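PDB 3WFI: 2-dehydropantoate 2-reductase from Enterococcus faecium, which probably reduces 2-oxo acids to D-2-hydroxy acids with a nicotinamide coenzyme, as a D-mandelate dehydrogenase of the ketopantoate reductase family. Local coordinates for residues 12-17 with 127-132; 6-11 with 26-31. One frame throughout, in Å; residues are numbered along the deposited sequence.

In the fold
Both contacts are built on helix 10-21, the first helix of the Rossmann domain, and their centres lie about 10 Å apart. Contact 2 joins the glycine-rich turn ahead of that helix to strand 25-30; contact 1 joins the first turns of the helix to the loop between strands 122-127 and 132-135. They meet at the helix start, where A131 CB lies 3.3 Å from A10 O and S13 OG stands 3.1 Å from A8 O. Between them they hold four residues that bind NAD(+): A10, M11 and D30 in contact 2, A131 in contact 1. No coenzyme is bound to this chain in the model; the two contacts bring these NAD(+)-binding residues together around the start of helix 10-21.

Contact 1 of 2, residues 12-17 with 127-132; sequences GSRFGL and TMWTAG
R14 reaches from helix 10-21 to the loop 127-132 and grips one backbone oxygen side-on with two nitrogens. NE donates to T130 O at 2.8 Å and NH2 donates to the same T130 O at 2.9 Å. The oxygen lies close to the guanidinium plane, while the two donors approach it from opposite faces of its carbonyl plane. The chain runs extended from the helix, with CG anti to the backbone N (chi1 173°), and bends at chi3 (-82°) to present this edge.

Over one face of the same guanidinium lies the rim of the W129 indole, the two planes 28° apart. W129 CE3 sits above that face, displaced toward its rim and 3.5 Å from R14 NH1. The indole is held at its other end by a hydrogen bond from NE1 to L172 O.

T127 OG1 lies in the plane of the F15 ring, at its edge, 3.8 Å from F15 CE1; it also takes a weak bond from W129 N, within the loop. Apolar packing is looser, with W129 CD1 4.4 Å from F15 CE1.

V147 of strand 147-151 touches both F15 and W129, F77 meets F15 edge-to-face, and M11 and M18 of helix 10-21 pack on the indole.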
ATOM      1  N   GLY B  12      29.332  15.759 -15.852  1.00 21.73           N
ATOM      2  CA  GLY B  12      29.123  16.545 -17.069  1.00 20.95           C
ATOM      3  C   GLY B  12      30.358  17.360 -17.431  1.00 20.84           C
ATOM      4  O   GLY B  12      30.735  17.467 -18.603  1.00 20.38           O
ATOM      5  N   SER B  13      30.987  17.943 -16.421  1.00 20.59           N
ATOM      6  CA  SER B  13      32.215  18.705 -16.626  1.00 21.89           C
ATOM      7  C   SER B  13      33.357  17.810 -17.109  1.00 22.10           C
ATOM      8  O   SER B  13      34.142  18.225 -17.949  1.00 24.34           O
ATOM      9  CB  SER B  13      32.612  19.450 -15.352  1.00 21.67           C
ATOM     10  OG  SER B  13      31.692  20.497 -15.063  1.00 21.84           O
ATOM     11  N   ARG B  14      33.457  16.591 -16.591  1.00 23.02           N
ATOM     12  CA  ARG B  14      34.465  15.656 -17.083  1.00 23.13           C
ATOM     13  C   ARG B  14      34.233  15.398 -18.568  1.00 22.57           C
ATOM     14  O   ARG B  14      35.146  15.563 -19.381  1.00 21.93           O
ATOM     15  CB  ARG B  14      34.420  14.314 -16.348  1.00 23.68           C
ATOM     16  CG  ARG B  14      35.348  13.283 -16.986  1.00 24.60           C
ATOM     17  CD  ARG B  14      35.284  11.912 -16.337  1.00 25.93           C
ATOM     18  NE  ARG B  14      36.089  11.777 -15.116  1.00 27.39           N
ATOM     19  CZ  ARG B  14      37.423  11.660 -15.057  1.00 28.94           C
ATOM     20  NH1 ARG B  14      38.174  11.712 -16.148  1.00 29.19           N
ATOM     21  NH2 ARG B  14      38.020  11.518 -13.871  1.00 30.18           N
ATOM     22  N   PHE B  15      33.007  14.992 -18.905  1.00 21.29           N
ATOM     23  CA  PHE B  15      32.653  14.664 -20.289  1.00 21.05           C
ATOM     24  C   PHE B  15      32.876  15.866 -21.207  1.00 20.81           C
ATOM     25  O   PHE B  15      33.495  15.736 -22.256  1.00 21.28           O
ATOM     26  CB  PHE B  15      31.204  14.175 -20.395  1.00 20.53           C
ATOM     27  CG  PHE B  15      31.033  12.699 -20.141  1.00 20.82           C
ATOM     28  CD1 PHE B  15      31.367  12.149 -18.909  1.00 20.78           C
ATOM     29  CD2 PHE B  15      30.502  11.863 -21.117  1.00 20.69           C
ATOM     30  CE1 PHE B  15      31.213  10.807 -18.661  1.00 20.76           C
ATOM     31  CE2 PHE B  15      30.341  10.507 -20.877  1.00 20.36           C
ATOM     32  CZ  PHE B  15      30.696   9.981 -19.640  1.00 21.13           C
ATOM     33  N   GLY B  16      32.409  17.034 -20.784  1.00 21.18           N
ATOM     34  CA  GLY B  16      32.586  18.268 -21.537  1.00 21.80           C
ATOM     35  C   GLY B  16      34.044  18.600 -21.801  1.00 22.92           C
ATOM     36  O   GLY B  16      34.428  18.926 -22.934  1.00 22.63           O
ATOM     37  N   LEU B  17      34.860  18.514 -20.757  1.00 23.88           N
ATOM     38  CA  LEU B  17      36.287  18.769 -20.890  1.00 23.73           C
ATOM     39  C   LEU B  17      36.971  17.779 -21.831  1.00 23.38           C
ATOM     40  O   LEU B  17      37.713  18.179 -22.746  1.00 22.86           O
ATOM     41  CB  LEU B  17      36.959  18.710 -19.527  1.00 24.62           C
ATOM     42  CG  LEU B  17      38.433  19.103 -19.558  1.00 25.77           C
ATOM     43  CD1 LEU B  17      38.601  20.552 -20.001  1.00 26.58           C
ATOM     44  CD2 LEU B  17      39.049  18.878 -18.183  1.00 27.02           C
ATOM     45  N   THR B 127      27.884   5.225 -16.838  1.00 30.31           N
ATOM     46  CA  THR B 127      29.265   5.692 -16.787  1.00 30.94           C
ATOM     47  C   THR B 127      29.919   5.214 -15.488  1.00 32.23           C
ATOM     48  O   THR B 127      29.305   5.270 -14.426  1.00 30.62           O
ATOM     49  CB  THR B 127      29.391   7.225 -16.926  1.00 30.03           C
ATOM     50  OG1 THR B 127      30.754   7.608 -16.677  1.00 31.39           O
ATOM     51  CG2 THR B 127      28.475   7.959 -15.946  1.00 30.31           C
ATOM     52  N   MET B 128      31.153   4.727 -15.594  1.00 33.35           N
ATOM     53  CA  MET B 128      31.905   4.251 -14.432  1.00 35.25           C
ATOM     54  C   MET B 128      33.076   5.176 -14.089  1.00 32.86           C
ATOM     55  O   MET B 128      33.897   4.859 -13.229  1.00 33.29           O
ATOM     56  CB  MET B 128      32.377   2.803 -14.647  1.00 39.77           C
ATOM     57  CG  MET B 128      31.362   1.768 -14.156  1.00 43.86           C
ATOM     58  SD  MET B 128      30.343   0.873 -15.358  1.00 53.85           S
ATOM     59  CE  MET B 128      29.968   2.061 -16.637  1.00 48.69           C
ATOM     60  N   TRP B 129      33.131   6.331 -14.749  1.00 29.80           N
ATOM     61  CA  TRP B 129      34.084   7.385 -14.406  1.00 29.61           C
ATOM     62  C   TRP B 129      33.741   7.994 -13.056  1.00 29.41           C
ATOM     63  O   TRP B 129      32.604   7.902 -12.618  1.00 29.84           O
ATOM     64  CB  TRP B 129      34.061   8.484 -15.482  1.00 28.84           C
ATOM     65  CG  TRP B 129      34.654   8.038 -16.763  1.00 28.92           C
ATOM     66  CD1 TRP B 129      33.989   7.544 -17.856  1.00 28.50           C
ATOM     67  CD2 TRP B 129      36.043   8.022 -17.091  1.00 28.78           C
ATOM     68  NE1 TRP B 129      34.890   7.225 -18.844  1.00 28.18           N
ATOM     69  CE2 TRP B 129      36.156   7.510 -18.400  1.00 28.84           C
ATOM     70  CE3 TRP B 129      37.209   8.378 -16.400  1.00 30.13           C
ATOM     71  CZ2 TRP B 129      37.392   7.359 -19.040  1.00 29.26           C
ATOM     72  CZ3 TRP B 129      38.432   8.236 -17.038  1.00 29.96           C
ATOM     73  CH2 TRP B 129      38.514   7.728 -18.345  1.00 30.40           C
ATOM     74  N   THR B 130      34.725   8.622 -12.410  1.00 29.59           N
ATOM     75  CA  THR B 130      34.456   9.438 -11.234  1.00 29.76           C
ATOM     76  C   THR B 130      34.821  10.897 -11.514  1.00 29.37           C
ATOM     77  O   THR B 130      35.547  11.207 -12.456  1.00 29.32           O
ATOM     78  CB  THR B 130      35.209   8.918  -9.981  1.00 30.24           C
ATOM     79  OG1 THR B 130      36.616   8.968 -10.209  1.00 30.74           O
ATOM     80  CG2 THR B 130      34.809   7.489  -9.673  1.00 30.45           C
ATOM     81  N   ALA B 131      34.286  11.797 -10.700  1.00 30.43           N
ATOM     82  CA  ALA B 131      34.537  13.229 -10.853  1.00 31.19           C
ATOM     83  C   ALA B 131      34.071  13.961  -9.607  1.00 31.78           C
ATOM     84  O   ALA B 131      33.055  13.600  -9.029  1.00 31.59           O
ATOM     85  CB  ALA B 131      33.800  13.777 -12.076  1.00 30.47           C
ATOM     86  N   GLY B 132      34.798  15.002  -9.213  1.00 34.73           N
ATOM     87  CA  GLY B 132      34.434  15.783  -8.033  1.00 36.64           C
ATOM     88  C   GLY B 132      34.269  17.251  -8.337  1.00 38.13           C
ATOM     89  O   GLY B 132      35.104  17.831  -9.027  1.00 38.80           O
TER

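Contact 2 of 2, residues 6-11 with 26-31; sequences AGAGAM and VLLIDG
G7 and A8 lead out of strand 2-6 beside I29 and D30 of strand 25-30, in the first beta-alpha-beta unit of the Rossmann fold. G7, G9 and G12 fit the GxGxxG dinucleotide-binding pattern, and G9 is the N-cap of helix 10-21, which carries the NAD(+)-binding residues A10 and M11.

The tight part is the end of the parallel strand pair and the turn just beyond it. A6 bridges I29 with their CA atoms 5.0 Å apart, and G7 N donates to I29 O at 2.8 Å. The side chains of A6 and I29 share one face of the sheet, buried under M86 and I90 of helix 80-90. A8 CB meets L28 CB at 4.0 Å. G7 has a positive phi (114°), at which a CB would press against the preceding carbonyl oxygen. D30, another NAD(+)-binding residue, has CG anti to its backbone N (chi1 -158°), which turns the carboxylate back over the turn: OD1 accepts A8 N at 2.9 Å through its anti lone pair, and OD2 takes a hydrogen bond from W32 N.

The loose side is the partly exposed G9, which barely touches strand 25-30: its N only skirts the carboxylate, 3.8 Å from D30 OD1.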
ATOM      1  N   ALA B   6      23.926  18.586 -20.867  1.00 17.85           N
ATOM      2  CA  ALA B   6      22.732  19.050 -20.132  1.00 18.60           C
ATOM      3  C   ALA B   6      22.874  18.612 -18.690  1.00 19.19           C
ATOM      4  O   ALA B   6      22.475  17.496 -18.321  1.00 18.50           O
ATOM      5  CB  ALA B   6      21.472  18.472 -20.733  1.00 18.41           C
ATOM      6  N   GLY B   7      23.489  19.485 -17.892  1.00 20.05           N
ATOM      7  CA  GLY B   7      23.888  19.160 -16.523  1.00 20.39           C
ATOM      8  C   GLY B   7      25.404  19.162 -16.425  1.00 21.72           C
ATOM      9  O   GLY B   7      26.058  18.148 -16.692  1.00 21.47           O
ATOM     10  N   ALA B   8      25.969  20.304 -16.051  1.00 22.14           N
ATOM     11  CA  ALA B   8      27.411  20.465 -16.014  1.00 23.68           C
ATOM     12  C   ALA B   8      27.967  20.332 -14.601  1.00 24.82           C
ATOM     13  O   ALA B   8      28.812  21.119 -14.193  1.00 26.12           O
ATOM     14  CB  ALA B   8      27.808  21.798 -16.635  1.00 23.90           C
ATOM     15  N   GLY B   9      27.485  19.336 -13.856  1.00 25.61           N
ATOM     16  CA  GLY B   9      28.052  18.982 -12.557  1.00 25.49           C
ATOM     17  C   GLY B   9      29.397  18.309 -12.771  1.00 25.83           C
ATOM     18  O   GLY B   9      30.000  18.455 -13.832  1.00 25.30           O
ATOM     19  N   ALA B  10      29.861  17.547 -11.787  1.00 25.79           N
ATOM     20  CA  ALA B  10      31.202  16.955 -11.852  1.00 25.30           C
ATOM     21  C   ALA B  10      31.372  16.033 -13.070  1.00 24.69           C
ATOM     22  O   ALA B  10      32.345  16.155 -13.806  1.00 24.20           O
ATOM     23  CB  ALA B  10      31.529  16.197 -10.564  1.00 26.09           C
ATOM     24  N   MET B  11      30.420  15.135 -13.290  1.00 23.46           N
ATOM     25  CA  MET B  11      30.511  14.179 -14.400  1.00 24.21           C
ATOM     26  C   MET B  11      30.318  14.869 -15.758  1.00 22.86           C
ATOM     27  O   MET B  11      31.052  14.591 -16.698  1.00 22.51           O
ATOM     28  CB  MET B  11      29.484  13.050 -14.246  1.00 25.08           C
ATOM     29  CG  MET B  11      29.730  11.849 -15.162  1.00 26.41           C
ATOM     30  SD  MET B  11      31.295  10.976 -14.887  1.00 29.52           S
ATOM     31  CE  MET B  11      31.139  10.586 -13.139  1.00 30.63           C
ATOM     32  N   VAL B  26      31.620  21.893 -27.778  1.00 24.59           N
ATOM     33  CA  VAL B  26      30.827  21.565 -26.598  1.00 23.85           C
ATOM     34  C   VAL B  26      30.150  22.799 -26.006  1.00 22.65           C
ATOM     35  O   VAL B  26      30.739  23.875 -25.910  1.00 22.38           O
ATOM     36  CB  VAL B  26      31.706  20.920 -25.505  1.00 24.62           C
ATOM     37  CG1 VAL B  26      30.876  20.619 -24.272  1.00 24.89           C
ATOM     38  CG2 VAL B  26      32.369  19.650 -26.030  1.00 24.23           C
ATOM     39  N   LEU B  27      28.890  22.634 -25.635  1.00 21.62           N
ATOM     40  CA  LEU B  27      28.156  23.629 -24.866  1.00 20.79           C
ATOM     41  C   LEU B  27      27.728  23.007 -23.541  1.00 21.01           C
ATOM     42  O   LEU B  27      27.046  21.972 -23.516  1.00 20.21           O
ATOM     43  CB  LEU B  27      26.917  24.101 -25.644  1.00 20.29           C
ATOM     44  CG  LEU B  27      25.973  25.062 -24.913  1.00 20.30           C
ATOM     45  CD1 LEU B  27      26.619  26.426 -24.703  1.00 20.62           C
ATOM     46  CD2 LEU B  27      24.654  25.192 -25.669  1.00 20.18           C
ATOM     47  N   LEU B  28      28.141  23.634 -22.442  1.00 21.12           N
ATOM     48  CA  LEU B  28      27.699  23.232 -21.118  1.00 21.35           C
ATOM     49  C   LEU B  28      26.394  23.957 -20.795  1.00 21.29           C
ATOM     50  O   LEU B  28      26.219  25.123 -21.124  1.00 20.85           O
ATOM     51  CB  LEU B  28      28.746  23.566 -20.063  1.00 20.96           C
ATOM     52  CG  LEU B  28      30.139  22.937 -20.254  1.00 21.61           C
ATOM     53  CD1 LEU B  28      31.048  23.359 -19.120  1.00 22.21           C
ATOM     54  CD2 LEU B  28      30.090  21.415 -20.347  1.00 21.62           C
ATOM     55  N   ILE B  29      25.472  23.242 -20.170  1.00 21.82           N
ATOM     56  CA  ILE B  29      24.195  23.815 -19.747  1.00 22.61           C
ATOM     57  C   ILE B  29      23.957  23.416 -18.299  1.00 23.86           C
ATOM     58  O   ILE B  29      24.029  22.239 -17.951  1.00 22.07           O
ATOM     59  CB  ILE B  29      23.023  23.320 -20.620  1.00 21.53           C
ATOM     60  CG1 ILE B  29      23.322  23.554 -22.095  1.00 21.02           C
ATOM     61  CG2 ILE B  29      21.728  24.046 -20.246  1.00 21.26           C
ATOM     62  CD1 ILE B  29      22.415  22.790 -23.040  1.00 20.36           C
ATOM     63  N   ASP B  30      23.693  24.407 -17.451  1.00 27.39           N
ATOM     64  CA  ASP B  30      23.545  24.164 -16.017  1.00 29.03           C
ATOM     65  C   ASP B  30      22.609  25.182 -15.363  1.00 32.10           C
ATOM     66  O   ASP B  30      22.441  26.303 -15.859  1.00 33.46           O
ATOM     67  CB  ASP B  30      24.906  24.213 -15.344  1.00 29.53           C
ATOM     68  CG  ASP B  30      24.919  23.482 -14.020  1.00 30.79           C
ATOM     69  OD1 ASP B  30      25.094  22.248 -14.024  1.00 29.71           O
ATOM     70  OD2 ASP B  30      24.763  24.150 -12.976  1.00 31.54           O
ATOM     71  N   GLY B  31      22.007  24.784 -14.245  1.00 33.83           N
ATOM     72  CA  GLY B  31      21.085  25.640 -13.509  1.00 35.22           C
ATOM     73  C   GLY B  31      21.701  26.394 -12.350  1.00 37.26           C
ATOM     74  O   GLY B  31      21.051  27.268 -11.777  1.00 41.53           O
TER